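Local structure of probable hydrogenase maturation factor HypB (Methanocaldococcus jannaschii, 2HF9) at residues A[65-71]-A[118-124]; A[129-134]-A[159-165]; A[38-42]-A[217-222]. The protein probably serves as the GTP-hydrolysing factor for nickel insertion during [NiFe] hydrogenase maturation, binding guanine nucleotide and zinc as a homodimer. One frame throughout, in Å; residues are numbered along the deposited sequence.

In the fold
Two of the three contacts belong to one region of the parallel sheet. Interaction 1 pairs strands 68-74 and 121-125, and interaction 3 lays helix 211-224 against strand 39-45, the next strand over. Their centres lie about 10 Å apart and they touch, through the Y66 OH to E219 OE1 hydrogen bond and through L121 against V222. Interaction 2 lies across the chain's centre from interaction 1, about 25 Å away between centres, where the loop after strand 121-125 meets helix 160-163. Interactions 1 and 2 come in series along the chain, both inside the loop closed by interaction 3. The C-terminal helix returns to the first strand, while interaction 2 involves the C132 loop, which faces the second subunit.

Interaction 1 of 3, residues A[65-71]-A[118-124]; sequences KYKIACI and EIDLLFI
With CG anti to the carbonyl carbon (chi1 -59°), Y66 sets its ring beside L121, whose own chi1 of -58° brings CG into an off-centre CH-pi contact with the ring; CD2 lies over one face near the rim, and L121 CD1 comes to 3.6 Å from Y66 CD1. The D120 carboxylate reaches the loop just before strand 68-74: OD2 takes the K67 backbone N-H at 2.8 Å in an almost straight bond, on its anti side. K67 O accepts from both D120 N and L121 N, so K67 bonds through N-H and C=O alike. Further out, the extended K67 chain carries NZ to 3.0 Å from E118 OE1, a salt bridge that meets the oxygen from above the carboxylate plane. Beyond K67 the two segments run as neighbouring parallel strands of the P-loop NTPase sheet. A69 N donates to L121 O, A69 O accepts from F123 N at 2.9 Å, and I71 N donates to F123 O. On one face I68 CG2 approaches F123 CE1 at 3.7 Å, beneath helix 51-62. On the other, A69 CB meets I119 CD1 at 3.6 Å, and I71 lies alongside I124, where A110 and V107 of helix 104-111 cover I71 and I124.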
ATOM      1  N   LYS A  65     -21.148 -19.327  15.854  1.00 16.47           N
ATOM      2  CA  LYS A  65     -20.785 -20.673  15.441  1.00 16.60           C
ATOM      3  C   LYS A  65     -19.354 -21.009  15.850  1.00 16.27           C
ATOM      4  O   LYS A  65     -19.045 -22.167  16.136  1.00 16.03           O
ATOM      5  CB  LYS A  65     -20.941 -20.793  13.922  1.00 16.81           C
ATOM      6  CG  LYS A  65     -20.803 -22.194  13.352  1.00 18.32           C
ATOM      7  CD  LYS A  65     -21.261 -22.206  11.902  1.00 20.27           C
ATOM      8  CE  LYS A  65     -20.953 -23.525  11.232  1.00 21.95           C
ATOM      9  NZ  LYS A  65     -21.314 -23.492   9.787  1.00 23.75           N
ATOM     10  N   TYR A  66     -18.490 -19.993  15.875  1.00 15.73           N
ATOM     11  CA  TYR A  66     -17.067 -20.185  16.158  1.00 15.38           C
ATOM     12  C   TYR A  66     -16.552 -19.227  17.220  1.00 15.02           C
ATOM     13  O   TYR A  66     -17.004 -18.084  17.316  1.00 14.60           O
ATOM     14  CB  TYR A  66     -16.234 -19.973  14.895  1.00 15.60           C
ATOM     15  CG  TYR A  66     -16.568 -20.886  13.744  1.00 16.22           C
ATOM     16  CD1 TYR A  66     -17.341 -20.436  12.675  1.00 16.74           C
ATOM     17  CD2 TYR A  66     -16.107 -22.202  13.720  1.00 16.87           C
ATOM     18  CE1 TYR A  66     -17.645 -21.276  11.607  1.00 16.77           C
ATOM     19  CE2 TYR A  66     -16.406 -23.047  12.662  1.00 16.95           C
ATOM     20  CZ  TYR A  66     -17.173 -22.578  11.611  1.00 16.60           C
ATOM     21  OH  TYR A  66     -17.466 -23.418  10.568  1.00 16.39           O
ATOM     22  N   LYS A  67     -15.588 -19.701  18.002  1.00 14.55           N
ATOM     23  CA  LYS A  67     -14.822 -18.839  18.895  1.00 14.52           C
ATOM     24  C   LYS A  67     -13.656 -18.278  18.086  1.00 13.83           C
ATOM     25  O   LYS A  67     -12.869 -19.029  17.505  1.00 13.65           O
ATOM     26  CB  LYS A  67     -14.327 -19.620  20.113  1.00 14.84           C
ATOM     27  CG  LYS A  67     -15.456 -20.147  21.002  1.00 16.45           C
ATOM     28  CD  LYS A  67     -14.952 -21.213  21.957  1.00 19.75           C
ATOM     29  CE  LYS A  67     -16.098 -21.992  22.581  1.00 21.30           C
ATOM     30  NZ  LYS A  67     -15.577 -23.143  23.372  1.00 22.91           N
ATOM     31  N   ILE A  68     -13.562 -16.956  18.034  1.00 13.26           N
ATOM     32  CA  ILE A  68     -12.656 -16.297  17.099  1.00 12.85           C
ATOM     33  C   ILE A  68     -11.586 -15.477  17.817  1.00 12.65           C
ATOM     34  O   ILE A  68     -11.877 -14.735  18.759  1.00 12.53           O
ATOM     35  CB  ILE A  68     -13.438 -15.412  16.082  1.00 12.73           C
ATOM     36  CG1 ILE A  68     -14.445 -16.261  15.292  1.00 12.27           C
ATOM     37  CG2 ILE A  68     -12.481 -14.696  15.120  1.00 12.71           C
ATOM     38  CD1 ILE A  68     -15.607 -15.470  14.708  1.00 11.94           C
ATOM     39  N   ALA A  69     -10.344 -15.641  17.366  1.00 12.37           N
ATOM     40  CA  ALA A  69      -9.227 -14.825  17.823  1.00 12.07           C
ATOM     41  C   ALA A  69      -8.647 -14.077  16.636  1.00 11.81           C
ATOM     42  O   ALA A  69      -8.783 -14.519  15.491  1.00 11.43           O
ATOM     43  CB  ALA A  69      -8.156 -15.692  18.467  1.00 12.38           C
ATOM     44  N   CYS A  70      -8.007 -12.945  16.917  1.00 11.40           N
ATOM     45  CA  CYS A  70      -7.298 -12.178  15.900  1.00 11.13           C
ATOM     46  C   CYS A  70      -5.870 -11.837  16.299  1.00 11.02           C
ATOM     47  O   CYS A  70      -5.551 -11.703  17.483  1.00 10.63           O
ATOM     48  CB  CYS A  70      -8.037 -10.877  15.586  1.00 11.28           C
ATOM     49  SG  CYS A  70      -9.713 -11.105  14.993  1.00 12.36           S
ATOM     50  N   ILE A  71      -5.023 -11.711  15.285  1.00 10.58           N
ATOM     51  CA  ILE A  71      -3.708 -11.105  15.413  1.00 10.63           C
ATOM     52  C   ILE A  71      -3.714  -9.899  14.478  1.00 10.53           C
ATOM     53  O   ILE A  71      -3.945 -10.039  13.274  1.00 10.19           O
ATOM     54  CB  ILE A  71      -2.569 -12.094  15.032  1.00 10.51           C
ATOM     55  CG1 ILE A  71      -2.461 -13.211  16.076  1.00 10.63           C
ATOM     56  CG2 ILE A  71      -1.228 -11.360  14.897  1.00 11.60           C
ATOM     57  CD1 ILE A  71      -1.688 -14.453  15.605  1.00 10.33           C
ATOM     58  N   GLU A 118      -9.687 -22.786  23.241  1.00 18.72           N
ATOM     59  CA  GLU A 118     -10.904 -21.984  23.302  1.00 18.62           C
ATOM     60  C   GLU A 118     -11.056 -21.100  22.062  1.00 17.83           C
ATOM     61  O   GLU A 118     -11.758 -20.087  22.090  1.00 18.06           O
ATOM     62  CB  GLU A 118     -10.946 -21.156  24.591  1.00 19.02           C
ATOM     63  CG  GLU A 118     -11.364 -21.960  25.831  1.00 21.00           C
ATOM     64  CD  GLU A 118     -12.720 -22.645  25.672  1.00 24.06           C
ATOM     65  OE1 GLU A 118     -13.723 -21.948  25.386  1.00 25.62           O
ATOM     66  OE2 GLU A 118     -12.783 -23.885  25.836  1.00 25.48           O
ATOM     67  N   ILE A 119     -10.388 -21.495  20.981  1.00 16.87           N
ATOM     68  CA  ILE A 119     -10.436 -20.775  19.705  1.00 15.92           C
ATOM     69  C   ILE A 119     -10.699 -21.770  18.571  1.00 15.19           C
ATOM     70  O   ILE A 119     -10.133 -22.861  18.555  1.00 14.90           O
ATOM     71  CB  ILE A 119      -9.109 -19.977  19.440  1.00 16.01           C
ATOM     72  CG1 ILE A 119      -8.861 -18.907  20.519  1.00 16.17           C
ATOM     73  CG2 ILE A 119      -9.092 -19.340  18.044  1.00 15.90           C
ATOM     74  CD1 ILE A 119      -9.974 -17.862  20.687  1.00 17.21           C
ATOM     75  N   ASP A 120     -11.571 -21.394  17.638  1.00 14.26           N
ATOM     76  CA  ASP A 120     -11.842 -22.205  16.450  1.00 13.45           C
ATOM     77  C   ASP A 120     -11.261 -21.569  15.181  1.00 12.71           C
ATOM     78  O   ASP A 120     -10.750 -22.269  14.301  1.00 11.89           O
ATOM     79  CB  ASP A 120     -13.352 -22.434  16.286  1.00 13.68           C
ATOM     80  CG  ASP A 120     -13.993 -23.036  17.531  1.00 14.39           C
ATOM     81  OD1 ASP A 120     -13.505 -24.081  18.012  1.00 15.00           O
ATOM     82  OD2 ASP A 120     -14.986 -22.463  18.027  1.00 14.03           O
ATOM     83  N   LEU A 121     -11.363 -20.244  15.094  1.00 11.96           N
ATOM     84  CA  LEU A 121     -10.887 -19.485  13.939  1.00 11.50           C
ATOM     85  C   LEU A 121      -9.882 -18.422  14.349  1.00 11.13           C
ATOM     86  O   LEU A 121     -10.072 -17.732  15.348  1.00 10.90           O
ATOM     87  CB  LEU A 121     -12.051 -18.803  13.209  1.00 11.49           C
ATOM     88  CG  LEU A 121     -13.203 -19.642  12.654  1.00 11.43           C
ATOM     89  CD1 LEU A 121     -14.226 -18.737  11.978  1.00 11.85           C
ATOM     90  CD2 LEU A 121     -12.706 -20.700  11.684  1.00 11.33           C
ATOM     91  N   LEU A 122      -8.820 -18.289  13.560  1.00 10.85           N
ATOM     92  CA  LEU A 122      -7.834 -17.234  13.759  1.00 10.75           C
ATOM     93  C   LEU A 122      -7.742 -16.346  12.522  1.00 10.37           C
ATOM     94  O   LEU A 122      -7.438 -16.825  11.428  1.00 10.58           O
ATOM     95  CB  LEU A 122      -6.457 -17.831  14.091  1.00 10.57           C
ATOM     96  CG  LEU A 122      -5.278 -16.860  14.245  1.00 10.96           C
ATOM     97  CD1 LEU A 122      -5.495 -15.870  15.384  1.00 10.90           C
ATOM     98  CD2 LEU A 122      -3.975 -17.627  14.443  1.00 10.94           C
ATOM     99  N   PHE A 123      -8.016 -15.059  12.707  1.00 10.16           N
ATOM    100  CA  PHE A 123      -7.879 -14.077  11.633  1.00  9.93           C
ATOM    101  C   PHE A 123      -6.645 -13.229  11.901  1.00  9.61           C
ATOM    102  O   PHE A 123      -6.560 -12.549  12.928  1.00  9.86           O
ATOM    103  CB  PHE A 123      -9.113 -13.166  11.530  1.00  9.94           C
ATOM    104  CG  PHE A 123     -10.411 -13.891  11.244  1.00 10.17           C
ATOM    105  CD1 PHE A 123     -11.611 -13.398  11.764  1.00 10.09           C
ATOM    106  CD2 PHE A 123     -10.444 -15.041  10.457  1.00 10.58           C
ATOM    107  CE1 PHE A 123     -12.826 -14.039  11.511  1.00 10.37           C
ATOM    108  CE2 PHE A 123     -11.654 -15.698  10.198  1.00 10.64           C
ATOM    109  CZ  PHE A 123     -12.848 -15.193  10.730  1.00 10.38           C
ATOM    110  N   ILE A 124      -5.687 -13.277  10.984  1.00  9.26           N
ATOM    111  CA  ILE A 124      -4.480 -12.468  11.103  1.00  9.09           C
ATOM    112  C   ILE A 124      -4.509 -11.332  10.089  1.00  9.11           C
ATOM    113  O   ILE A 124      -4.547 -11.581   8.880  1.00  8.75           O
ATOM    114  CB  ILE A 124      -3.197 -13.307  10.878  1.00  9.06           C
ATOM    115  CG1 ILE A 124      -3.197 -14.566  11.753  1.00  8.87           C
ATOM    116  CG2 ILE A 124      -1.947 -12.450  11.118  1.00  9.26           C
ATOM    117  CD1 ILE A 124      -1.961 -15.443  11.568  1.00  9.00           C
TER

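Interaction 2 of 3, residues A[129-134]-A[159-165]; sequences NLICPA and HPGIMKT
The H159 imidazole carries L130 CD1 over one face, 4.0 Å from the ring centroid and 19° off the normal, a CH-pi contact in which the two side chains are roughly perpendicular; I131 CD1 approaches the same ring obliquely. H159 ND1 is buried here without a polar partner in the model, and the residue occupies the N-cap position of helix 160-163. The other L130 methyl, CD2, packs on I162 CG2 at 3.9 Å. I162 has CG1 anti to its backbone N (chi1 -163°), which brings CD1 against the L130 backbone and near P133, while its CB sits 3.9 Å from A134 CB. A water joins the backbones, donating to L130 O at 2.7 Å and accepting from I162 N at 2.8 Å, so an amide of the helix's first turn is satisfied. Within the loop, N129 OD1 accepts from I131 N at 2.8 Å, an Asx turn, and, at greater length and from above its carbonyl plane, from C132 N, completing an Asx motif. C132, known to bind zinc, is in this structure disulfide-bonded to C100, and N129 and C132 pack on N129 and C100 of the second subunit. L130 and M163 rest on V145 and I147 of strand 142-148, I162 and P133 on M44 of strand 39-45, and M163 on I194 of helix 184-194.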
ATOM      1  N   ASN A 129       0.520  -3.966   2.436  1.00 18.39           N
ATOM      2  CA  ASN A 129       1.645  -3.993   1.505  1.00 19.30           C
ATOM      3  C   ASN A 129       1.388  -5.124   0.519  1.00 19.86           C
ATOM      4  O   ASN A 129       1.063  -6.241   0.933  1.00 19.70           O
ATOM      5  CB  ASN A 129       2.963  -4.253   2.261  1.00 19.43           C
ATOM      6  CG  ASN A 129       4.211  -3.920   1.437  1.00 20.61           C
ATOM      7  OD1 ASN A 129       4.444  -4.484   0.366  1.00 21.69           O
ATOM      8  ND2 ASN A 129       5.031  -3.016   1.957  1.00 21.55           N
ATOM      9  N   LEU A 130       1.532  -4.840  -0.775  1.00 20.30           N
ATOM     10  CA  LEU A 130       1.312  -5.851  -1.812  1.00 20.95           C
ATOM     11  C   LEU A 130       2.595  -6.514  -2.323  1.00 21.74           C
ATOM     12  O   LEU A 130       2.551  -7.299  -3.274  1.00 21.87           O
ATOM     13  CB  LEU A 130       0.520  -5.260  -2.989  1.00 20.73           C
ATOM     14  CG  LEU A 130      -0.979  -4.995  -2.828  1.00 20.29           C
ATOM     15  CD1 LEU A 130      -1.531  -4.378  -4.106  1.00 19.16           C
ATOM     16  CD2 LEU A 130      -1.757  -6.267  -2.469  1.00 18.71           C
ATOM     17  N   ILE A 131       3.725  -6.207  -1.694  1.00 22.73           N
ATOM     18  CA  ILE A 131       5.021  -6.739  -2.123  1.00 23.49           C
ATOM     19  C   ILE A 131       5.584  -7.794  -1.159  1.00 23.83           C
ATOM     20  O   ILE A 131       5.606  -8.982  -1.496  1.00 23.93           O
ATOM     21  CB  ILE A 131       6.057  -5.602  -2.397  1.00 23.66           C
ATOM     22  CG1 ILE A 131       5.712  -4.846  -3.682  1.00 23.76           C
ATOM     23  CG2 ILE A 131       7.466  -6.156  -2.534  1.00 24.12           C
ATOM     24  CD1 ILE A 131       4.843  -3.639  -3.480  1.00 24.21           C
ATOM     25  N   CYS A 132       6.007  -7.362   0.033  1.00 24.02           N
ATOM     26  CA  CYS A 132       6.745  -8.218   0.980  1.00 24.24           C
ATOM     27  C   CYS A 132       6.010  -9.452   1.515  1.00 23.98           C
ATOM     28  O   CYS A 132       6.617 -10.526   1.603  1.00 23.89           O
ATOM     29  CB  CYS A 132       7.248  -7.406   2.174  1.00 24.25           C
ATOM     30  SG  CYS A 132       8.012  -5.832   1.793  1.00 26.12           S
ATOM     31  N   PRO A 133       4.723  -9.307   1.908  1.00 23.83           N
ATOM     32  CA  PRO A 133       4.020 -10.458   2.489  1.00 23.72           C
ATOM     33  C   PRO A 133       3.897 -11.674   1.564  1.00 23.67           C
ATOM     34  O   PRO A 133       3.632 -12.777   2.042  1.00 23.86           O
ATOM     35  CB  PRO A 133       2.630  -9.891   2.813  1.00 23.70           C
ATOM     36  CG  PRO A 133       2.832  -8.421   2.930  1.00 23.86           C
ATOM     37  CD  PRO A 133       3.857  -8.111   1.884  1.00 23.68           C
ATOM     38  N   ALA A 134       4.097 -11.476   0.262  1.00 23.59           N
ATOM     39  CA  ALA A 134       3.992 -12.560  -0.714  1.00 23.48           C
ATOM     40  C   ALA A 134       4.912 -13.737  -0.387  1.00 23.47           C
ATOM     41  O   ALA A 134       4.509 -14.897  -0.508  1.00 23.66           O
ATOM     42  CB  ALA A 134       4.272 -12.041  -2.117  1.00 23.42           C
ATOM     43  N   HIS A 159       0.608  -6.343  -9.677  1.00 17.06           N
ATOM     44  CA  HIS A 159       1.204  -7.090  -8.565  1.00 17.07           C
ATOM     45  C   HIS A 159       0.886  -8.589  -8.636  1.00 16.98           C
ATOM     46  O   HIS A 159       0.292  -9.137  -7.703  1.00 16.66           O
ATOM     47  CB  HIS A 159       0.753  -6.508  -7.215  1.00 17.26           C
ATOM     48  CG  HIS A 159       0.925  -5.024  -7.103  1.00 17.77           C
ATOM     49  ND1 HIS A 159       2.055  -4.445  -6.565  1.00 18.33           N
ATOM     50  CD2 HIS A 159       0.108  -4.002  -7.454  1.00 17.76           C
ATOM     51  CE1 HIS A 159       1.929  -3.130  -6.598  1.00 18.63           C
ATOM     52  NE2 HIS A 159       0.759  -2.834  -7.133  1.00 18.79           N
ATOM     53  N   PRO A 160       1.298  -9.263  -9.732  1.00 17.03           N
ATOM     54  CA  PRO A 160       0.914 -10.667  -9.919  1.00 16.81           C
ATOM     55  C   PRO A 160       1.542 -11.620  -8.891  1.00 16.67           C
ATOM     56  O   PRO A 160       0.955 -12.659  -8.589  1.00 16.42           O
ATOM     57  CB  PRO A 160       1.399 -10.980 -11.338  1.00 16.92           C
ATOM     58  CG  PRO A 160       2.524 -10.029 -11.574  1.00 17.05           C
ATOM     59  CD  PRO A 160       2.148  -8.776 -10.839  1.00 17.04           C
ATOM     60  N   GLY A 161       2.706 -11.248  -8.355  1.00 16.29           N
ATOM     61  CA  GLY A 161       3.413 -12.050  -7.353  1.00 15.79           C
ATOM     62  C   GLY A 161       2.593 -12.409  -6.130  1.00 15.45           C
ATOM     63  O   GLY A 161       2.445 -13.595  -5.801  1.00 14.86           O
ATOM     64  N   ILE A 162       2.048 -11.395  -5.454  1.00 14.82           N
ATOM     65  CA  ILE A 162       1.219 -11.639  -4.266  1.00 14.57           C
ATOM     66  C   ILE A 162      -0.107 -12.316  -4.628  1.00 14.01           C
ATOM     67  O   ILE A 162      -0.603 -13.154  -3.871  1.00 13.64           O
ATOM     68  CB  ILE A 162       0.985 -10.352  -3.411  1.00 14.39           C
ATOM     69  CG1 ILE A 162       0.499 -10.722  -1.997  1.00 14.68           C
ATOM     70  CG2 ILE A 162       0.036  -9.376  -4.115  1.00 14.62           C
ATOM     71  CD1 ILE A 162       0.477  -9.561  -1.007  1.00 14.87           C
ATOM     72  N   MET A 163      -0.657 -11.955  -5.791  1.00 13.84           N
ATOM     73  CA  MET A 163      -1.922 -12.515  -6.274  1.00 13.80           C
ATOM     74  C   MET A 163      -1.843 -14.023  -6.436  1.00 13.63           C
ATOM     75  O   MET A 163      -2.798 -14.734  -6.132  1.00 13.86           O
ATOM     76  CB  MET A 163      -2.358 -11.863  -7.593  1.00 13.68           C
ATOM     77  CG  MET A 163      -2.683 -10.386  -7.487  1.00 14.20           C
ATOM     78  SD  MET A 163      -3.948  -9.988  -6.264  1.00 15.25           S
ATOM     79  CE  MET A 163      -3.588  -8.253  -6.037  1.00 14.30           C
ATOM     80  N   LYS A 164      -0.690 -14.505  -6.893  1.00 13.87           N
ATOM     81  CA  LYS A 164      -0.454 -15.942  -7.061  1.00 13.79           C
ATOM     82  C   LYS A 164      -0.382 -16.705  -5.740  1.00 13.51           C
ATOM     83  O   LYS A 164      -0.492 -17.933  -5.727  1.00 13.43           O
ATOM     84  CB  LYS A 164       0.819 -16.188  -7.874  1.00 14.27           C
ATOM     85  CG  LYS A 164       0.734 -15.732  -9.318  1.00 15.33           C
ATOM     86  CD  LYS A 164       1.983 -16.144 -10.081  1.00 18.15           C
ATOM     87  CE  LYS A 164       2.086 -15.409 -11.405  1.00 20.03           C
ATOM     88  NZ  LYS A 164       2.766 -14.086 -11.239  1.00 22.22           N
ATOM     89  N   THR A 165      -0.190 -15.984  -4.636  1.00 12.97           N
ATOM     90  CA  THR A 165      -0.107 -16.617  -3.314  1.00 12.35           C
ATOM     91  C   THR A 165      -1.471 -16.672  -2.617  1.00 11.93           C
ATOM     92  O   THR A 165      -1.613 -17.287  -1.560  1.00 12.02           O
ATOM     93  CB  THR A 165       0.943 -15.926  -2.393  1.00 12.37           C
ATOM     94  OG1 THR A 165       0.435 -14.668  -1.925  1.00 12.30           O
ATOM     95  CG2 THR A 165       2.257 -15.698  -3.141  1.00 12.78           C
TER
HETATM   96  O   HOH W   1       3.362  -8.915  -5.224  1.00 19.45           O

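Interaction 3 of 3, residues A[38-42]-A[217-222]; sequences VVAFD and FIEKSV
Strand 39-42 and helix segment 217-222 run at 134° to each other, their axes 9.5 Å apart at closest, with V39 and F41 both pointing at the helix. F41 makes the largest share of the contact. I218 CD1 sits over one face of its ring, 3.9 Å from the centroid and 15° off the normal, placed there by a bent chain (chi2 -63°). S221 CB comes to the ring edge, 3.6 Å from F41 CZ, and F217 CE2 reaches the same edge at 3.9 Å from F41 CE2, the two phenyl side chains running antiparallel. Nearer the C-terminal end of the helix, V39 CG2 meets V222 CG2 at 4.1 Å. S221, the only polar side chain among the touching residues, turns its hydroxyl back on its own helix: OG donates to F217 O at 2.8 Å, and that carbonyl takes S221 N from the opposite face of its plane. OG also lies over the centre of the F217 ring and in plane at the F41 edge. I218 continues the layer onto L58 and L62 of helix 51-62, and F217 onto strand 142-148. Such a helix packed across a central parallel strand is the alpha/beta layering of P-loop GTPases, here closed by the C-terminal helix.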
ATOM      1  N   VAL A  38      -7.659 -25.282  15.191  1.00 14.40           N
ATOM      2  CA  VAL A  38      -7.809 -23.877  14.814  1.00 13.82           C
ATOM      3  C   VAL A  38      -7.561 -23.746  13.319  1.00 13.43           C
ATOM      4  O   VAL A  38      -6.592 -24.292  12.799  1.00 13.34           O
ATOM      5  CB  VAL A  38      -6.827 -22.956  15.594  1.00 13.81           C
ATOM      6  CG1 VAL A  38      -7.024 -21.486  15.212  1.00 13.76           C
ATOM      7  CG2 VAL A  38      -6.991 -23.136  17.091  1.00 13.72           C
ATOM      8  N   VAL A  39      -8.455 -23.043  12.630  1.00 12.76           N
ATOM      9  CA  VAL A  39      -8.248 -22.738  11.219  1.00 12.34           C
ATOM     10  C   VAL A  39      -7.857 -21.266  11.108  1.00 11.91           C
ATOM     11  O   VAL A  39      -8.591 -20.385  11.567  1.00 11.69           O
ATOM     12  CB  VAL A  39      -9.488 -23.078  10.350  1.00 12.24           C
ATOM     13  CG1 VAL A  39      -9.163 -22.902   8.872  1.00 12.10           C
ATOM     14  CG2 VAL A  39      -9.951 -24.514  10.610  1.00 12.48           C
ATOM     15  N   ALA A  40      -6.687 -21.017  10.521  1.00 11.41           N
ATOM     16  CA  ALA A  40      -6.105 -19.677  10.470  1.00 11.08           C
ATOM     17  C   ALA A  40      -6.099 -19.065   9.073  1.00 10.79           C
ATOM     18  O   ALA A  40      -5.845 -19.752   8.080  1.00 11.07           O
ATOM     19  CB  ALA A  40      -4.699 -19.686  11.044  1.00 11.18           C
ATOM     20  N   PHE A  41      -6.358 -17.761   9.023  1.00 10.16           N
ATOM     21  CA  PHE A  41      -6.456 -17.011   7.775  1.00  9.80           C
ATOM     22  C   PHE A  41      -5.546 -15.780   7.791  1.00  9.46           C
ATOM     23  O   PHE A  41      -5.581 -14.978   8.730  1.00  9.44           O
ATOM     24  CB  PHE A  41      -7.912 -16.590   7.513  1.00  9.58           C
ATOM     25  CG  PHE A  41      -8.852 -17.744   7.274  1.00  9.61           C
ATOM     26  CD1 PHE A  41      -9.477 -18.388   8.339  1.00  9.42           C
ATOM     27  CD2 PHE A  41      -9.125 -18.179   5.978  1.00  9.23           C
ATOM     28  CE1 PHE A  41     -10.349 -19.454   8.120  1.00  9.78           C
ATOM     29  CE2 PHE A  41     -10.003 -19.242   5.750  1.00  9.71           C
ATOM     30  CZ  PHE A  41     -10.615 -19.879   6.827  1.00  9.24           C
ATOM     31  N   ASP A  42      -4.736 -15.644   6.745  1.00  9.03           N
ATOM     32  CA  ASP A  42      -3.839 -14.506   6.568  1.00  9.17           C
ATOM     33  C   ASP A  42      -4.514 -13.471   5.652  1.00  9.36           C
ATOM     34  O   ASP A  42      -4.716 -13.723   4.464  1.00  9.40           O
ATOM     35  CB  ASP A  42      -2.502 -15.001   5.982  1.00  9.16           C
ATOM     36  CG  ASP A  42      -1.485 -13.884   5.743  1.00  9.49           C
ATOM     37  OD1 ASP A  42      -1.747 -12.707   6.050  1.00 10.47           O
ATOM     38  OD2 ASP A  42      -0.396 -14.202   5.237  1.00 10.75           O
ATOM     39  N   PHE A 217     -16.345 -19.030   1.462  1.00 11.91           N
ATOM     40  CA  PHE A 217     -14.924 -19.374   1.428  1.00 12.10           C
ATOM     41  C   PHE A 217     -14.400 -19.782   2.801  1.00 12.01           C
ATOM     42  O   PHE A 217     -13.678 -20.774   2.913  1.00 11.74           O
ATOM     43  CB  PHE A 217     -14.072 -18.229   0.858  1.00 11.96           C
ATOM     44  CG  PHE A 217     -12.591 -18.500   0.911  1.00 12.19           C
ATOM     45  CD1 PHE A 217     -11.976 -19.262  -0.080  1.00 12.61           C
ATOM     46  CD2 PHE A 217     -11.816 -18.021   1.968  1.00 12.69           C
ATOM     47  CE1 PHE A 217     -10.606 -19.531  -0.029  1.00 12.26           C
ATOM     48  CE2 PHE A 217     -10.444 -18.290   2.025  1.00 12.38           C
ATOM     49  CZ  PHE A 217      -9.842 -19.047   1.025  1.00 12.11           C
ATOM     50  N   ILE A 218     -14.752 -19.012   3.832  1.00 12.15           N
ATOM     51  CA  ILE A 218     -14.315 -19.311   5.200  1.00 12.60           C
ATOM     52  C   ILE A 218     -14.781 -20.709   5.625  1.00 13.15           C
ATOM     53  O   ILE A 218     -13.978 -21.523   6.101  1.00 12.95           O
ATOM     54  CB  ILE A 218     -14.801 -18.239   6.236  1.00 12.58           C
ATOM     55  CG1 ILE A 218     -14.301 -16.825   5.880  1.00 12.11           C
ATOM     56  CG2 ILE A 218     -14.398 -18.629   7.664  1.00 12.16           C
ATOM     57  CD1 ILE A 218     -12.789 -16.634   5.895  1.00 11.81           C
ATOM     58  N   GLU A 219     -16.069 -20.984   5.426  1.00 13.85           N
ATOM     59  CA  GLU A 219     -16.670 -22.255   5.833  1.00 14.67           C
ATOM     60  C   GLU A 219     -16.106 -23.452   5.071  1.00 15.10           C
ATOM     61  O   GLU A 219     -15.803 -24.484   5.676  1.00 14.83           O
ATOM     62  CB  GLU A 219     -18.194 -22.200   5.698  1.00 15.09           C
ATOM     63  CG  GLU A 219     -18.874 -21.260   6.693  1.00 16.51           C
ATOM     64  CD  GLU A 219     -19.064 -21.871   8.075  1.00 17.96           C
ATOM     65  OE1 GLU A 219     -18.460 -22.926   8.378  1.00 19.31           O
ATOM     66  OE2 GLU A 219     -19.827 -21.288   8.867  1.00 18.58           O
ATOM     67  N   LYS A 220     -15.973 -23.306   3.750  1.00 15.44           N
ATOM     68  CA  LYS A 220     -15.361 -24.327   2.895  1.00 16.30           C
ATOM     69  C   LYS A 220     -13.934 -24.647   3.339  1.00 16.34           C
ATOM     70  O   LYS A 220     -13.544 -25.819   3.392  1.00 16.20           O
ATOM     71  CB  LYS A 220     -15.374 -23.881   1.428  1.00 16.13           C
ATOM     72  CG  LYS A 220     -14.832 -24.909   0.435  1.00 17.17           C
ATOM     73  CD  LYS A 220     -14.959 -24.403  -0.997  1.00 17.66           C
ATOM     74  CE  LYS A 220     -14.463 -25.430  -2.007  1.00 19.70           C
ATOM     75  NZ  LYS A 220     -12.974 -25.468  -2.105  1.00 20.50           N
ATOM     76  N   SER A 221     -13.172 -23.602   3.664  1.00 16.55           N
ATOM     77  CA  SER A 221     -11.790 -23.744   4.131  1.00 16.89           C
ATOM     78  C   SER A 221     -11.703 -24.534   5.435  1.00 17.40           C
ATOM     79  O   SER A 221     -10.829 -25.392   5.590  1.00 17.17           O
ATOM     80  CB  SER A 221     -11.136 -22.372   4.306  1.00 16.78           C
ATOM     81  OG  SER A 221     -11.040 -21.692   3.069  1.00 15.85           O
ATOM     82  N   VAL A 222     -12.613 -24.238   6.362  1.00 17.94           N
ATOM     83  CA  VAL A 222     -12.690 -24.948   7.638  1.00 18.75           C
ATOM     84  C   VAL A 222     -12.955 -26.437   7.399  1.00 19.39           C
ATOM     85  O   VAL A 222     -12.261 -27.295   7.949  1.00 19.36           O
ATOM     86  CB  VAL A 222     -13.763 -24.329   8.581  1.00 18.54           C
ATOM     87  CG1 VAL A 222     -13.966 -25.184   9.833  1.00 18.93           C
ATOM     88  CG2 VAL A 222     -13.371 -22.913   8.980  1.00 18.62           C
TER